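Local coordinates for phosphoinositide 3-kinase adapter protein 1 (Homo sapiens, PDB 5FOR) that links B-cell receptor signalling to phosphoinositide 3-kinase and Akt, and Toll-like receptor signalling to the same kinase, which prevents excessive inflammatory cytokine production, at residues Glu18-Cys21 with Gln22-Gln25. Numbering follows the deposited sequence.
Sequences EEWC and QYLQ
W20 and Y23 sit side by side on the first two turns of helix 18-30, which in this TIR domain packs against the parallel sheet with C21 and L24 turned onto strands 9-13 and 63-68. CZ3 of W20 lies 3.7 Å from CD2 of Y23, and the six-membered ring of the indole stands at 90° to the phenol in an oblique pairing. With its CG anti to the backbone N (chi1 172°), Y23 swings its ring alongside the indole, and both rings reach Y130 of helix 127-134. Three i to i+4 bonds hold the backbone: Y23 N to E19 O at 2.9 Å, L24 N to W20 O at 3.1 Å and Q25 N to C21 O at 3.2 Å; Q22 N makes weak bonds to the O atoms of E18 and E19. CG of L24 packs 3.3 Å from W20 O. On the side near strand 40-43, E18 bends at chi2 and sends OE1 to a salt bridge with R43; its OE2 remains 4.1 Å from Q22 NE2, the carboxylate and amide planes 76° apart. The Q25 chain, extended beyond CG, runs past C21 with CG 3.7 Å from C21 O. An alanine here, keeping only CB, would remove CG and the amide, and C21 would probably be less covered on that side. As built, Q25 OE1 lies 4.0 Å from C21 SG.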
loop_
_atom_site.group_PDB
_atom_site.type_symbol
_atom_site.label_atom_id
_atom_site.label_comp_id
_atom_site.label_asym_id
_atom_site.label_seq_id
_atom_site.Cartn_x
_atom_site.Cartn_y
_atom_site.Cartn_z
ATOM N N GLU A 18 10.489 -5.954 -0.240
ATOM C CA GLU A 18 10.977 -5.778 1.130
ATOM C C GLU A 18 11.801 -4.500 1.388
ATOM O O GLU A 18 11.592 -3.799 2.371
ATOM C CB GLU A 18 11.825 -7.001 1.498
ATOM C CG GLU A 18 12.381 -6.982 2.895
ATOM C CD GLU A 18 11.294 -7.158 3.912
ATOM O OE1 GLU A 18 10.546 -8.149 3.779
ATOM O OE2 GLU A 18 11.177 -6.316 4.831
ATOM N N GLU A 19 12.770 -4.231 0.525
ATOM C CA GLU A 19 13.635 -3.078 0.699
ATOM C C GLU A 19 12.918 -1.760 0.408
ATOM O O GLU A 19 13.205 -0.755 1.064
ATOM C CB GLU A 19 14.886 -3.234 -0.169
ATOM C CG GLU A 19 15.500 -4.619 0.008
ATOM C CD GLU A 19 16.724 -4.866 -0.849
ATOM O OE1 GLU A 19 17.626 -4.000 -0.849
ATOM O OE2 GLU A 19 16.794 -5.945 -1.494
ATOM N N TRP A 20 11.984 -1.752 -0.549
ATOM C CA TRP A 20 11.180 -0.554 -0.772
ATOM C C TRP A 20 10.387 -0.237 0.480
ATOM O O TRP A 20 10.131 0.913 0.795
ATOM C CB TRP A 20 10.229 -0.710 -1.961
ATOM C CG TRP A 20 10.881 -0.202 -3.172
ATOM C CD1 TRP A 20 11.407 -0.938 -4.199
ATOM C CD2 TRP A 20 11.169 1.167 -3.467
ATOM N NE1 TRP A 20 11.984 -0.105 -5.129
ATOM C CE2 TRP A 20 11.851 1.192 -4.709
ATOM C CE3 TRP A 20 10.909 2.375 -2.810
ATOM C CZ2 TRP A 20 12.285 2.375 -5.300
ATOM C CZ3 TRP A 20 11.335 3.552 -3.402
ATOM C CH2 TRP A 20 12.012 3.543 -4.642
ATOM N N CYS A 21 9.978 -1.284 1.174
ATOM C CA CYS A 21 9.174 -1.114 2.343
ATOM C C CYS A 21 10.051 -0.530 3.472
ATOM O O CYS A 21 9.593 0.337 4.202
ATOM C CB CYS A 21 8.507 -2.437 2.759
ATOM S SG CYS A 21 7.655 -2.283 4.348
ATOM N N GLN A 22 11.314 -0.944 3.581
ATOM C CA GLN A 22 12.078 -0.506 4.740
ATOM C C GLN A 22 12.469 0.932 4.391
ATOM O O GLN A 22 12.534 1.791 5.261
ATOM C CB GLN A 22 13.360 -1.283 5.054
ATOM C CG GLN A 22 13.766 -2.445 4.242
ATOM C CD GLN A 22 14.577 -3.469 5.022
ATOM O OE1 GLN A 22 15.424 -4.203 4.437
ATOM N NE2 GLN A 22 14.058 -3.779 6.228
ATOM N N TYR A 23 12.727 1.184 3.101
ATOM C CA TYR A 23 13.058 2.534 2.639
ATOM C C TYR A 23 11.993 3.547 3.043
ATOM O O TYR A 23 12.327 4.612 3.559
ATOM C CB TYR A 23 13.250 2.614 1.116
ATOM C CG TYR A 23 13.392 4.063 0.657
ATOM C CD1 TYR A 23 14.506 4.809 1.005
ATOM C CD2 TYR A 23 12.389 4.706 -0.067
ATOM C CE1 TYR A 23 14.637 6.153 0.639
ATOM C CE2 TYR A 23 12.519 6.056 -0.439
ATOM C CZ TYR A 23 13.647 6.772 -0.080
ATOM O OH TYR A 23 13.807 8.107 -0.431
ATOM N N LEU A 24 10.720 3.229 2.791
ATOM C CA LEU A 24 9.635 4.184 3.077
ATOM C C LEU A 24 9.386 4.357 4.553
ATOM O O LEU A 24 9.041 5.439 4.978
ATOM C CB LEU A 24 8.321 3.791 2.406
ATOM C CG LEU A 24 8.409 3.725 0.883
ATOM C CD1 LEU A 24 7.190 2.988 0.330
ATOM C CD2 LEU A 24 8.598 5.112 0.262
ATOM N N GLN A 25 9.548 3.284 5.318
ATOM C CA GLN A 25 9.458 3.361 6.759
ATOM C C GLN A 25 10.430 4.418 7.268
ATOM O O GLN A 25 10.017 5.341 7.956
ATOM C CB GLN A 25 9.787 2.026 7.411
ATOM C CG GLN A 25 8.645 1.103 7.670
ATOM C CD GLN A 25 9.137 -0.239 8.196
ATOM O OE1 GLN A 25 9.811 -0.997 7.478
ATOM N NE2 GLN A 25 8.827 -0.533 9.457
#